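F5/8 type C domain protein (Clostridium perfringens, PDB 7JRM) probably helps the mucin-targeting O-glycopeptidase ZmpB recognise its glycosylated substrates, through a calcium-carrying carbohydrate-binding module followed by further helical and beta domains. Local coordinates at residues 230-241 / 276-287; 320-328 / 340-348. All coordinates share one frame; numbering follows the deposited sequence.

Contact 1 of 2, residues 230-241 / 276-287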
ATOM      1  N   ASP A 230     -13.959   8.255  -2.735  1.00 25.49           N
ATOM      2  CA  ASP A 230     -14.499   7.141  -1.965  1.00 23.71           C
ATOM      3  C   ASP A 230     -13.668   5.907  -2.270  1.00 23.05           C
ATOM      4  O   ASP A 230     -13.549   5.510  -3.433  1.00 16.21           O
ATOM      5  CB  ASP A 230     -15.975   6.892  -2.288  1.00 27.31           C
ATOM      6  CG  ASP A 230     -16.704   6.179  -1.163  1.00 30.09           C
ATOM      7  OD1 ASP A 230     -16.047   5.437  -0.403  1.00 28.64           O
ATOM      8  OD2 ASP A 230     -17.933   6.358  -1.039  1.00 33.76           O
ATOM      9  N   ALA A 231     -13.094   5.307  -1.228  1.00 16.27           N
ATOM     10  CA  ALA A 231     -12.238   4.140  -1.368  1.00 20.07           C
ATOM     11  C   ALA A 231     -12.947   2.842  -1.003  1.00 22.41           C
ATOM     12  O   ALA A 231     -12.299   1.793  -0.939  1.00 19.20           O
ATOM     13  CB  ALA A 231     -10.980   4.306  -0.512  1.00 17.68           C
ATOM     14  N   SER A 232     -14.261   2.888  -0.773  1.00 20.57           N
ATOM     15  CA  SER A 232     -14.979   1.696  -0.330  1.00 21.92           C
ATOM     16  C   SER A 232     -15.018   0.629  -1.418  1.00 17.84           C
ATOM     17  O   SER A 232     -14.835  -0.561  -1.132  1.00 16.83           O
ATOM     18  CB  SER A 232     -16.396   2.069   0.106  1.00 24.43           C
ATOM     19  OG  SER A 232     -16.373   3.046   1.132  1.00 26.77           O
ATOM     20  N   GLU A 233     -15.251   1.032  -2.669  1.00 19.98           N
ATOM     21  CA  GLU A 233     -15.317   0.057  -3.753  1.00 20.01           C
ATOM     22  C   GLU A 233     -13.947  -0.544  -4.043  1.00 19.03           C
ATOM     23  O   GLU A 233     -13.832  -1.752  -4.279  1.00 16.09           O
ATOM     24  CB  GLU A 233     -15.897   0.705  -5.011  1.00 20.80           C
ATOM     25  CG  GLU A 233     -17.390   0.977  -4.931  1.00 22.65           C
ATOM     26  CD  GLU A 233     -18.210  -0.295  -4.835  1.00 28.29           C
ATOM     27  OE1 GLU A 233     -18.244  -1.060  -5.823  1.00 29.86           O
ATOM     28  OE2 GLU A 233     -18.820  -0.532  -3.771  1.00 24.36           O
ATOM     29  N   LEU A 234     -12.898   0.282  -4.033  1.00 20.39           N
ATOM     30  CA  LEU A 234     -11.553  -0.239  -4.251  1.00 16.60           C
ATOM     31  C   LEU A 234     -11.117  -1.134  -3.098  1.00 21.69           C
ATOM     32  O   LEU A 234     -10.475  -2.168  -3.315  1.00 19.87           O
ATOM     33  CB  LEU A 234     -10.564   0.910  -4.445  1.00 15.16           C
ATOM     34  CG  LEU A 234      -9.116   0.484  -4.698  1.00 15.42           C
ATOM     35  CD1 LEU A 234      -9.037  -0.407  -5.928  1.00 13.35           C
ATOM     36  CD2 LEU A 234      -8.206   1.691  -4.846  1.00 15.77           C
ATOM     37  N   ASN A 235     -11.457  -0.750  -1.863  1.00 20.41           N
ATOM     38  CA  ASN A 235     -11.157  -1.600  -0.714  1.00 21.94           C
ATOM     39  C   ASN A 235     -11.870  -2.941  -0.825  1.00 21.23           C
ATOM     40  O   ASN A 235     -11.311  -3.983  -0.461  1.00 18.95           O
ATOM     41  CB  ASN A 235     -11.554  -0.894   0.583  1.00 20.70           C
ATOM     42  CG  ASN A 235     -10.357  -0.434   1.387  1.00 26.84           C
ATOM     43  OD1 ASN A 235      -9.387  -1.172   1.558  1.00 25.69           O
ATOM     44  ND2 ASN A 235     -10.419   0.794   1.891  1.00 29.06           N
ATOM     45  N   LYS A 236     -13.106  -2.933  -1.329  1.00 18.48           N
ATOM     46  CA  LYS A 236     -13.858  -4.174  -1.477  1.00 24.46           C
ATOM     47  C   LYS A 236     -13.217  -5.092  -2.512  1.00 19.81           C
ATOM     48  O   LYS A 236     -13.123  -6.306  -2.299  1.00 20.52           O
ATOM     49  CB  LYS A 236     -15.304  -3.859  -1.859  1.00 21.63           C
ATOM     50  CG  LYS A 236     -16.237  -5.058  -1.840  1.00 26.40           C
ATOM     51  CD  LYS A 236     -17.658  -4.642  -2.186  1.00 24.71           C
ATOM     52  CE  LYS A 236     -18.506  -5.838  -2.581  1.00 30.01           C
ATOM     53  NZ  LYS A 236     -18.100  -6.396  -3.900  1.00 24.54           N
ATOM     54  N   ALA A 237     -12.768  -4.529  -3.637  1.00 18.87           N
ATOM     55  CA  ALA A 237     -12.153  -5.347  -4.677  1.00 18.69           C
ATOM     56  C   ALA A 237     -10.793  -5.882  -4.248  1.00 24.04           C
ATOM     57  O   ALA A 237     -10.423  -7.001  -4.623  1.00 21.88           O
ATOM     58  CB  ALA A 237     -12.024  -4.542  -5.969  1.00 21.77           C
ATOM     59  N   ILE A 238     -10.038  -5.106  -3.467  1.00 20.38           N
ATOM     60  CA  ILE A 238      -8.719  -5.553  -3.027  1.00 20.52           C
ATOM     61  C   ILE A 238      -8.851  -6.710  -2.043  1.00 21.84           C
ATOM     62  O   ILE A 238      -8.146  -7.721  -2.150  1.00 22.44           O
ATOM     63  CB  ILE A 238      -7.931  -4.381  -2.416  1.00 19.49           C
ATOM     64  CG1 ILE A 238      -7.440  -3.434  -3.511  1.00 21.31           C
ATOM     65  CG2 ILE A 238      -6.756  -4.893  -1.593  1.00 16.61           C
ATOM     66  CD1 ILE A 238      -6.818  -2.163  -2.980  1.00 21.06           C
ATOM     67  N   GLU A 239      -9.756  -6.580  -1.070  1.00 21.42           N
ATOM     68  CA  GLU A 239      -9.922  -7.627  -0.066  1.00 24.33           C
ATOM     69  C   GLU A 239     -10.365  -8.938  -0.701  1.00 26.22           C
ATOM     70  O   GLU A 239      -9.906 -10.016  -0.304  1.00 27.03           O
ATOM     71  CB  GLU A 239     -10.925  -7.180   0.998  1.00 27.12           C
ATOM     72  CG  GLU A 239     -10.434  -6.045   1.881  1.00 30.90           C
ATOM     73  CD  GLU A 239      -9.005  -6.241   2.350  1.00 31.23           C
ATOM     74  OE1 GLU A 239      -8.705  -7.310   2.923  1.00 32.59           O
ATOM     75  OE2 GLU A 239      -8.181  -5.325   2.144  1.00 30.49           O
ATOM     76  N   GLU A 240     -11.257  -8.868  -1.691  1.00 21.04           N
ATOM     77  CA  GLU A 240     -11.679 -10.080  -2.383  1.00 26.27           C
ATOM     78  C   GLU A 240     -10.573 -10.628  -3.274  1.00 28.02           C
ATOM     79  O   GLU A 240     -10.487 -11.845  -3.476  1.00 31.89           O
ATOM     80  CB  GLU A 240     -12.942  -9.807  -3.198  1.00 27.70           C
ATOM     81  CG  GLU A 240     -14.172  -9.527  -2.347  1.00 32.40           C
ATOM     82  CD  GLU A 240     -15.358  -9.053  -3.165  1.00 36.51           C
ATOM     83  OE1 GLU A 240     -16.345  -8.581  -2.564  1.00 36.81           O
ATOM     84  OE2 GLU A 240     -15.303  -9.154  -4.409  1.00 35.45           O
ATOM     85  N   ALA A 241      -9.718  -9.754  -3.811  1.00 23.65           N
ATOM     86  CA  ALA A 241      -8.598 -10.220  -4.622  1.00 26.39           C
ATOM     87  C   ALA A 241      -7.528 -10.877  -3.760  1.00 26.25           C
ATOM     88  O   ALA A 241      -6.942 -11.892  -4.155  1.00 25.17           O
ATOM     89  CB  ALA A 241      -8.009  -9.059  -5.423  1.00 23.19           C
ATOM     90  N   ILE A 276      -7.846   6.265  -7.563  1.00 20.53           N
ATOM     91  CA  ILE A 276      -8.560   5.123  -7.001  1.00 17.79           C
ATOM     92  C   ILE A 276      -9.436   4.468  -8.061  1.00 19.27           C
ATOM     93  O   ILE A 276      -9.461   3.239  -8.198  1.00 18.31           O
ATOM     94  CB  ILE A 276      -9.383   5.562  -5.777  1.00 18.06           C
ATOM     95  CG1 ILE A 276      -8.466   5.807  -4.577  1.00 14.32           C
ATOM     96  CG2 ILE A 276     -10.454   4.531  -5.445  1.00 17.03           C
ATOM     97  CD1 ILE A 276      -9.068   6.710  -3.521  1.00 19.26           C
ATOM     98  N   ASN A 277     -10.163   5.282  -8.833  1.00 17.31           N
ATOM     99  CA  ASN A 277     -11.054   4.740  -9.854  1.00 19.88           C
ATOM    100  C   ASN A 277     -10.274   4.007 -10.938  1.00 19.49           C
ATOM    101  O   ASN A 277     -10.710   2.956 -11.423  1.00 16.08           O
ATOM    102  CB  ASN A 277     -11.894   5.861 -10.464  1.00 20.96           C
ATOM    103  CG  ASN A 277     -12.920   6.417  -9.495  1.00 22.23           C
ATOM    104  OD1 ASN A 277     -13.141   5.863  -8.419  1.00 21.99           O
ATOM    105  ND2 ASN A 277     -13.558   7.518  -9.877  1.00 26.13           N
ATOM    106  N   SER A 278      -9.116   4.545 -11.330  1.00 17.12           N
ATOM    107  CA  SER A 278      -8.309   3.890 -12.354  1.00 21.85           C
ATOM    108  C   SER A 278      -7.741   2.571 -11.846  1.00 20.54           C
ATOM    109  O   SER A 278      -7.701   1.581 -12.585  1.00 20.41           O
ATOM    110  CB  SER A 278      -7.185   4.819 -12.812  1.00 21.57           C
ATOM    111  OG  SER A 278      -6.469   4.256 -13.899  1.00 29.04           O
ATOM    112  N   ALA A 279      -7.300   2.538 -10.586  1.00 20.81           N
ATOM    113  CA  ALA A 279      -6.795   1.295 -10.014  1.00 18.76           C
ATOM    114  C   ALA A 279      -7.906   0.262  -9.878  1.00 18.91           C
ATOM    115  O   ALA A 279      -7.669  -0.938 -10.060  1.00 18.68           O
ATOM    116  CB  ALA A 279      -6.144   1.566  -8.659  1.00 18.40           C
ATOM    117  N   LEU A 280      -9.123   0.709  -9.561  1.00 21.03           N
ATOM    118  CA  LEU A 280     -10.245  -0.218  -9.447  1.00 17.33           C
ATOM    119  C   LEU A 280     -10.581  -0.847 -10.794  1.00 20.25           C
ATOM    120  O   LEU A 280     -10.814  -2.059 -10.876  1.00 20.93           O
ATOM    121  CB  LEU A 280     -11.464   0.503  -8.872  1.00 17.65           C
ATOM    122  CG  LEU A 280     -12.795  -0.250  -8.938  1.00 20.03           C
ATOM    123  CD1 LEU A 280     -12.740  -1.514  -8.096  1.00 24.72           C
ATOM    124  CD2 LEU A 280     -13.942   0.645  -8.495  1.00 22.22           C
ATOM    125  N   GLU A 281     -10.606  -0.042 -11.858  1.00 19.01           N
ATOM    126  CA  GLU A 281     -10.907  -0.575 -13.183  1.00 22.77           C
ATOM    127  C   GLU A 281      -9.842  -1.566 -13.634  1.00 26.08           C
ATOM    128  O   GLU A 281     -10.158  -2.595 -14.243  1.00 22.67           O
ATOM    129  CB  GLU A 281     -11.041   0.568 -14.189  1.00 19.52           C
ATOM    130  N   GLU A 282      -8.572  -1.275 -13.344  1.00 24.04           N
ATOM    131  CA  GLU A 282      -7.501  -2.195 -13.713  1.00 25.89           C
ATOM    132  C   GLU A 282      -7.560  -3.472 -12.885  1.00 22.97           C
ATOM    133  O   GLU A 282      -7.368  -4.572 -13.415  1.00 24.53           O
ATOM    134  CB  GLU A 282      -6.144  -1.509 -13.554  1.00 23.83           C
ATOM    135  CG  GLU A 282      -4.965  -2.463 -13.410  1.00 32.66           C
ATOM    136  CD  GLU A 282      -4.552  -3.094 -14.728  1.00 36.52           C
ATOM    137  OE1 GLU A 282      -5.060  -2.661 -15.784  1.00 28.58           O
ATOM    138  OE2 GLU A 282      -3.714  -4.021 -14.707  1.00 40.70           O
ATOM    139  N   LEU A 283      -7.831  -3.347 -11.581  1.00 22.98           N
ATOM    140  CA  LEU A 283      -7.940  -4.527 -10.730  1.00 24.21           C
ATOM    141  C   LEU A 283      -9.093  -5.420 -11.171  1.00 22.18           C
ATOM    142  O   LEU A 283      -8.966  -6.650 -11.181  1.00 22.69           O
ATOM    143  CB  LEU A 283      -8.110  -4.108  -9.270  1.00 19.56           C
ATOM    144  CG  LEU A 283      -8.354  -5.222  -8.250  1.00 19.87           C
ATOM    145  CD1 LEU A 283      -7.267  -6.284  -8.331  1.00 17.01           C
ATOM    146  CD2 LEU A 283      -8.439  -4.649  -6.844  1.00 16.75           C
ATOM    147  N   ASN A 284     -10.226  -4.817 -11.540  1.00 25.75           N
ATOM    148  CA  ASN A 284     -11.346  -5.602 -12.049  1.00 26.47           C
ATOM    149  C   ASN A 284     -10.994  -6.289 -13.361  1.00 28.55           C
ATOM    150  O   ASN A 284     -11.457  -7.404 -13.623  1.00 30.61           O
ATOM    151  CB  ASN A 284     -12.574  -4.712 -12.233  1.00 28.18           C
ATOM    152  CG  ASN A 284     -13.335  -4.494 -10.940  1.00 25.56           C
ATOM    153  OD1 ASN A 284     -13.270  -5.310 -10.022  1.00 25.78           O
ATOM    154  ND2 ASN A 284     -14.065  -3.387 -10.864  1.00 26.54           N
ATOM    155  N   LYS A 285     -10.175  -5.643 -14.194  1.00 26.91           N
ATOM    156  CA  LYS A 285      -9.790  -6.238 -15.470  1.00 30.86           C
ATOM    157  C   LYS A 285      -8.908  -7.464 -15.260  1.00 29.59           C
ATOM    158  O   LYS A 285      -9.126  -8.511 -15.880  1.00 32.28           O
ATOM    159  CB  LYS A 285      -9.080  -5.200 -16.338  1.00 28.24           C
ATOM    160  CG  LYS A 285      -8.454  -5.765 -17.601  1.00 29.15           C
ATOM    161  CD  LYS A 285      -7.474  -4.780 -18.218  1.00 33.06           C
ATOM    162  CE  LYS A 285      -6.762  -5.383 -19.418  1.00 39.66           C
ATOM    163  NZ  LYS A 285      -5.942  -6.567 -19.039  1.00 40.18           N
ATOM    164  N   GLU A 286      -7.904  -7.352 -14.387  1.00 27.01           N
ATOM    165  CA  GLU A 286      -7.048  -8.496 -14.096  1.00 28.63           C
ATOM    166  C   GLU A 286      -7.776  -9.568 -13.300  1.00 29.53           C
ATOM    167  O   GLU A 286      -7.388 -10.740 -13.359  1.00 29.93           O
ATOM    168  CB  GLU A 286      -5.795  -8.046 -13.341  1.00 23.88           C
ATOM    169  CG  GLU A 286      -4.989  -6.961 -14.042  1.00 27.52           C
ATOM    170  CD  GLU A 286      -4.478  -7.383 -15.411  1.00 30.28           C
ATOM    171  OE1 GLU A 286      -4.186  -6.490 -16.234  1.00 26.14           O
ATOM    172  OE2 GLU A 286      -4.364  -8.601 -15.666  1.00 29.66           O
ATOM    173  N   MET A 287      -8.822  -9.192 -12.559  1.00 28.15           N
ATOM    174  CA  MET A 287      -9.615 -10.183 -11.840  1.00 32.86           C
ATOM    175  C   MET A 287     -10.335 -11.114 -12.807  1.00 36.39           C
ATOM    176  O   MET A 287     -10.378 -12.331 -12.591  1.00 38.79           O
ATOM    177  CB  MET A 287     -10.616  -9.483 -10.922  1.00 28.44           C
ATOM    178  CG  MET A 287     -10.133  -9.275  -9.496  1.00 25.57           C
ATOM    179  SD  MET A 287      -9.506 -10.789  -8.751  1.00 41.16           S
ATOM    180  CE  MET A 287     -10.697 -11.005  -7.434  1.00 33.26           C
TER
HETATM  181  O   HOH W   1     -13.209   7.227  -5.375  1.00 20.08           O
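L234 and L280 mark where the backbones of 230-241 and 276-287 come nearest, with 5.4 Å between L234 CA and L280 CA. Helices 232-241 and 276-287 run in roughly the same direction, their segment axes 9.5 Å apart at closest approach and inclined by 30°. This is the pairing of first and third helices in an up-down-up three-helix bundle; helix 251-270 is the middle member, and its L268 touches A231 and L234. The sequence resembles the FIVAR modules found in many bacterial surface proteins.

The packing is knobs-into-holes in both directions. L234 is the knob from the first helix and sits among I276, A279, L280 and L283. With CG anti to the backbone N (chi1 -179°), it spreads its two methyls: CD2 lies 3.7 Å from I276 CG2, while CD1 presses on the backbone of L280, 3.7 Å from L280 CA. L283 in turn enters the hole formed by L234, A237, I238 and A241. Its CD2 methyl is shared between A237 CB and I238 CG1, with L283 CD2 to I238 CG1 at 3.7 Å, and the L283 and I238 side chains meet at about a right angle. A237 CB is touched by both L283 CD2 and L280 CD1.

At the start of the first helix, D230 OD1 accepts from both S232 N and S232 OG, the former bond making an Asx turn. A water joins D230 N to N277 OD1, though its bond to the asparagine is weak. At the far end, M287 bends at chi2 and chi3 and brings its methyl against the first helix, M287 CE lying 3.6 Å from A241 CA.

Contact 2 of 2, residues 320-328 / 340-348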
ATOM      1  N   ILE A 320       4.764 -36.759 -17.793  1.00 33.03           N
ATOM      2  CA  ILE A 320       5.045 -35.893 -16.654  1.00 31.11           C
ATOM      3  C   ILE A 320       4.154 -34.666 -16.775  1.00 28.46           C
ATOM      4  O   ILE A 320       4.165 -33.977 -17.802  1.00 27.19           O
ATOM      5  CB  ILE A 320       6.529 -35.501 -16.597  1.00 32.43           C
ATOM      6  CG1 ILE A 320       7.397 -36.730 -16.322  1.00 26.63           C
ATOM      7  CG2 ILE A 320       6.759 -34.437 -15.532  1.00 28.81           C
ATOM      8  CD1 ILE A 320       7.119 -37.393 -14.992  1.00 33.55           C
ATOM      9  N   THR A 321       3.377 -34.394 -15.732  1.00 21.87           N
ATOM     10  CA  THR A 321       2.396 -33.321 -15.737  1.00 24.69           C
ATOM     11  C   THR A 321       2.979 -32.047 -15.129  1.00 23.85           C
ATOM     12  O   THR A 321       4.053 -32.048 -14.524  1.00 22.50           O
ATOM     13  CB  THR A 321       1.138 -33.748 -14.972  1.00 25.01           C
ATOM     14  OG1 THR A 321       1.393 -33.698 -13.564  1.00 23.28           O
ATOM     15  CG2 THR A 321       0.737 -35.167 -15.358  1.00 25.67           C
ATOM     16  N   LEU A 322       2.248 -30.943 -15.308  1.00 21.23           N
ATOM     17  CA  LEU A 322       2.628 -29.696 -14.652  1.00 23.30           C
ATOM     18  C   LEU A 322       2.557 -29.838 -13.138  1.00 21.53           C
ATOM     19  O   LEU A 322       3.410 -29.308 -12.417  1.00 22.06           O
ATOM     20  CB  LEU A 322       1.730 -28.553 -15.127  1.00 21.28           C
ATOM     21  CG  LEU A 322       2.074 -27.142 -14.648  1.00 26.43           C
ATOM     22  CD1 LEU A 322       3.370 -26.667 -15.282  1.00 22.34           C
ATOM     23  CD2 LEU A 322       0.937 -26.181 -14.958  1.00 23.19           C
ATOM     24  N   GLY A 323       1.542 -30.549 -12.641  1.00 21.19           N
ATOM     25  CA  GLY A 323       1.496 -30.859 -11.221  1.00 17.88           C
ATOM     26  C   GLY A 323       2.706 -31.652 -10.770  1.00 22.91           C
ATOM     27  O   GLY A 323       3.225 -31.441  -9.671  1.00 24.34           O
ATOM     28  N   ASP A 324       3.173 -32.575 -11.615  1.00 24.48           N
ATOM     29  CA  ASP A 324       4.438 -33.249 -11.346  1.00 24.39           C
ATOM     30  C   ASP A 324       5.589 -32.252 -11.327  1.00 23.49           C
ATOM     31  O   ASP A 324       6.441 -32.292 -10.433  1.00 19.88           O
ATOM     32  CB  ASP A 324       4.696 -34.335 -12.390  1.00 27.03           C
ATOM     33  CG  ASP A 324       3.844 -35.569 -12.174  1.00 27.49           C
ATOM     34  OD1 ASP A 324       3.619 -35.940 -11.003  1.00 22.21           O
ATOM     35  OD2 ASP A 324       3.407 -36.170 -13.176  1.00 27.85           O
ATOM     36  N   MET A 325       5.622 -31.339 -12.304  1.00 22.27           N
ATOM     37  CA  MET A 325       6.708 -30.367 -12.380  1.00 21.84           C
ATOM     38  C   MET A 325       6.698 -29.425 -11.183  1.00 21.47           C
ATOM     39  O   MET A 325       7.757 -29.067 -10.656  1.00 22.95           O
ATOM     40  CB  MET A 325       6.616 -29.577 -13.686  1.00 22.68           C
ATOM     41  CG  MET A 325       6.810 -30.419 -14.935  1.00 19.51           C
ATOM     42  SD  MET A 325       8.456 -31.150 -15.037  1.00 29.02           S
ATOM     43  CE  MET A 325       9.486 -29.691 -14.956  1.00 13.84           C
ATOM     44  N   TYR A 326       5.507 -29.016 -10.734  1.00 19.79           N
ATOM     45  CA  TYR A 326       5.406 -28.129  -9.580  1.00 24.81           C
ATOM     46  C   TYR A 326       5.906 -28.782  -8.298  1.00 21.93           C
ATOM     47  O   TYR A 326       6.207 -28.072  -7.333  1.00 19.29           O
ATOM     48  CB  TYR A 326       3.958 -27.673  -9.388  1.00 21.99           C
ATOM     49  CG  TYR A 326       3.529 -26.543 -10.298  1.00 23.51           C
ATOM     50  CD1 TYR A 326       4.375 -26.060 -11.288  1.00 28.21           C
ATOM     51  CD2 TYR A 326       2.276 -25.957 -10.165  1.00 22.68           C
ATOM     52  CE1 TYR A 326       3.985 -25.027 -12.121  1.00 28.25           C
ATOM     53  CE2 TYR A 326       1.876 -24.924 -10.993  1.00 30.25           C
ATOM     54  CZ  TYR A 326       2.735 -24.462 -11.969  1.00 29.31           C
ATOM     55  OH  TYR A 326       2.346 -23.435 -12.798  1.00 36.07           O
ATOM     56  N   SER A 327       6.004 -30.110  -8.268  1.00 24.06           N
ATOM     57  CA  SER A 327       6.385 -30.831  -7.063  1.00 25.99           C
ATOM     58  C   SER A 327       7.890 -31.034  -6.923  1.00 26.76           C
ATOM     59  O   SER A 327       8.336 -31.501  -5.870  1.00 23.96           O
ATOM     60  CB  SER A 327       5.680 -32.190  -7.022  1.00 25.37           C
ATOM     61  OG  SER A 327       6.493 -33.203  -7.581  1.00 25.80           O
ATOM     62  N   LEU A 328       8.681 -30.702  -7.944  1.00 26.18           N
ATOM     63  CA  LEU A 328      10.130 -30.835  -7.842  1.00 22.00           C
ATOM     64  C   LEU A 328      10.705 -29.732  -6.966  1.00 27.86           C
ATOM     65  O   LEU A 328      10.614 -28.545  -7.301  1.00 25.09           O
ATOM     66  CB  LEU A 328      10.794 -30.799  -9.218  1.00 25.22           C
ATOM     67  CG  LEU A 328      10.742 -32.000 -10.171  1.00 26.40           C
ATOM     68  CD1 LEU A 328      10.982 -33.311  -9.429  1.00 22.13           C
ATOM     69  CD2 LEU A 328       9.463 -32.052 -10.988  1.00 19.36           C
ATOM     70  N   THR A 340      14.848 -28.602 -21.966  1.00 17.51           N
ATOM     71  CA  THR A 340      13.515 -28.134 -22.321  1.00 22.72           C
ATOM     72  C   THR A 340      12.454 -28.874 -21.516  1.00 19.18           C
ATOM     73  O   THR A 340      12.453 -30.106 -21.447  1.00 22.13           O
ATOM     74  CB  THR A 340      13.269 -28.321 -23.819  1.00 22.51           C
ATOM     75  OG1 THR A 340      14.232 -27.563 -24.560  1.00 22.18           O
ATOM     76  CG2 THR A 340      11.870 -27.853 -24.194  1.00 25.31           C
ATOM     77  N   GLY A 341      11.551 -28.108 -20.899  1.00 18.13           N
ATOM     78  CA  GLY A 341      10.529 -28.629 -20.018  1.00 23.68           C
ATOM     79  C   GLY A 341      10.747 -28.268 -18.562  1.00 18.21           C
ATOM     80  O   GLY A 341       9.773 -28.125 -17.814  1.00 19.73           O
ATOM     81  N   LEU A 342      12.007 -28.106 -18.150  1.00 19.33           N
ATOM     82  CA  LEU A 342      12.322 -27.764 -16.768  1.00 20.88           C
ATOM     83  C   LEU A 342      11.914 -26.345 -16.400  1.00 20.44           C
ATOM     84  O   LEU A 342      11.980 -25.989 -15.218  1.00 17.92           O
ATOM     85  CB  LEU A 342      13.818 -27.954 -16.510  1.00 16.79           C
ATOM     86  CG  LEU A 342      14.225 -29.322 -15.961  1.00 21.10           C
ATOM     87  CD1 LEU A 342      15.703 -29.344 -15.607  1.00 22.08           C
ATOM     88  CD2 LEU A 342      13.372 -29.683 -14.756  1.00 17.95           C
ATOM     89  N   GLU A 343      11.499 -25.529 -17.371  1.00 18.77           N
ATOM     90  CA  GLU A 343      10.993 -24.197 -17.068  1.00 20.59           C
ATOM     91  C   GLU A 343       9.643 -24.229 -16.364  1.00 22.27           C
ATOM     92  O   GLU A 343       9.159 -23.173 -15.943  1.00 19.16           O
ATOM     93  CB  GLU A 343      10.888 -23.369 -18.351  1.00 23.16           C
ATOM     94  CG  GLU A 343       9.842 -23.865 -19.340  1.00 25.21           C
ATOM     95  CD  GLU A 343      10.342 -25.010 -20.201  1.00 25.14           C
ATOM     96  OE1 GLU A 343      11.555 -25.304 -20.156  1.00 22.11           O
ATOM     97  OE2 GLU A 343       9.524 -25.614 -20.925  1.00 34.31           O
ATOM     98  N   ASN A 344       9.029 -25.405 -16.228  1.00 19.03           N
ATOM     99  CA  ASN A 344       7.752 -25.540 -15.542  1.00 19.94           C
ATOM    100  C   ASN A 344       7.900 -25.846 -14.058  1.00 18.54           C
ATOM    101  O   ASN A 344       6.934 -25.675 -13.306  1.00 25.17           O
ATOM    102  CB  ASN A 344       6.912 -26.639 -16.202  1.00 20.55           C
ATOM    103  CG  ASN A 344       6.435 -26.256 -17.590  1.00 22.43           C
ATOM    104  OD1 ASN A 344       5.546 -25.419 -17.744  1.00 25.04           O
ATOM    105  ND2 ASN A 344       7.026 -26.871 -18.608  1.00 21.64           N
ATOM    106  N   ALA A 345       9.078 -26.295 -13.621  1.00 15.73           N
ATOM    107  CA  ALA A 345       9.324 -26.612 -12.213  1.00 17.57           C
ATOM    108  C   ALA A 345       9.683 -25.324 -11.478  1.00 18.97           C
ATOM    109  O   ALA A 345      10.844 -25.042 -11.168  1.00 16.76           O
ATOM    110  CB  ALA A 345      10.421 -27.659 -12.081  1.00 21.67           C
ATOM    111  N   LYS A 346       8.650 -24.531 -11.185  1.00 16.68           N
ATOM    112  CA  LYS A 346       8.857 -23.232 -10.554  1.00 18.50           C
ATOM    113  C   LYS A 346       9.359 -23.347  -9.121  1.00 22.33           C
ATOM    114  O   LYS A 346       9.934 -22.384  -8.602  1.00 15.99           O
ATOM    115  CB  LYS A 346       7.560 -22.421 -10.586  1.00 22.91           C
ATOM    116  CG  LYS A 346       6.477 -22.936  -9.651  1.00 23.37           C
ATOM    117  CD  LYS A 346       5.174 -22.177  -9.842  1.00 23.93           C
ATOM    118  CE  LYS A 346       4.208 -22.441  -8.698  1.00 28.09           C
ATOM    119  NZ  LYS A 346       2.803 -22.106  -9.066  1.00 26.66           N
ATOM    120  N   ASN A 347       9.159 -24.493  -8.470  1.00 19.45           N
ATOM    121  CA  ASN A 347       9.582 -24.693  -7.092  1.00 20.50           C
ATOM    122  C   ASN A 347      10.924 -25.406  -6.985  1.00 25.70           C
ATOM    123  O   ASN A 347      11.313 -25.810  -5.884  1.00 28.23           O
ATOM    124  CB  ASN A 347       8.517 -25.475  -6.320  1.00 18.48           C
ATOM    125  CG  ASN A 347       7.224 -24.699  -6.164  1.00 20.00           C
ATOM    126  OD1 ASN A 347       7.210 -23.597  -5.616  1.00 23.66           O
ATOM    127  ND2 ASN A 347       6.128 -25.271  -6.649  1.00 24.19           N
ATOM    128  N   LEU A 348      11.636 -25.571  -8.098  1.00 20.34           N
ATOM    129  CA  LEU A 348      12.921 -26.257  -8.072  1.00 24.13           C
ATOM    130  C   LEU A 348      13.943 -25.439  -7.292  1.00 25.23           C
ATOM    131  O   LEU A 348      14.156 -24.256  -7.574  1.00 21.83           O
ATOM    132  CB  LEU A 348      13.417 -26.509  -9.496  1.00 27.16           C
ATOM    133  CG  LEU A 348      14.693 -27.342  -9.631  1.00 27.14           C
ATOM    134  CD1 LEU A 348      14.493 -28.732  -9.049  1.00 22.79           C
ATOM    135  CD2 LEU A 348      15.128 -27.424 -11.086  1.00 26.01           C
TER
HETATM  136  O   HOH W   2       9.087 -27.376  -9.000  1.00 20.36           O
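K346 lies across one face of the Y326 ring and makes two kinds of contact with it. Its CE sits almost over the middle, 4.1 Å from the Y326 ring centroid and 9° off the normal, a CH-pi contact; its NZ, farther toward the rim, makes a cation-pi interaction. The lysine chain is extended beyond CG, which carries it along the ring. L322 CG covers the opposite face, offset toward the rim, and N344 O lies in plane at the edge, 3.2 Å from Y326 CE1.

The setting looks like a leucine-rich repeat: 340-348, with its 3-10 turn at 342-344, lies in the loop between parallel strands 330-332 and 350-352, and L342 and L348 both pack on L331. Helix 322-326, opened by a capping box between T321 and D324, covers this connection.

One side-chain amide and one water join the segments by polar bonds. N347 ND2 donates to Y326 O (2.9 Å, 161° at the hydrogen), in the carbonyl plane on a lone pair, while N347 OD1 takes a bond from K369. The water donates to both M325 O and L328 O and accepts from N347 N. M325 bends at chi2 and chi3 to push its methyl into the loop, M325 CE lying 3.6 Å from A345 CB and also touching L342 CD2 and G341 O.

How the contacts relate
The two contacts follow one another along the chain: both segments of contact 1 come before those of contact 2 in the sequence. Their centres are 33 Å apart and their nearest atoms about 15 Å, so neither touches the other. The centre of contact 1 is about 13 Å from the centre of this elongated chain, in the helical bundle between the calcium-carrying module and the C-terminal part. The centre of contact 2 is about 33 Å from the chain centre, within that C-terminal part, at the edge of the seven-stranded sheet where strands 330-332 and 350-352 lie. Neither includes a calcium ligand: the metal is held by S163, V206, D208, G210 and D214, earlier in the sequence.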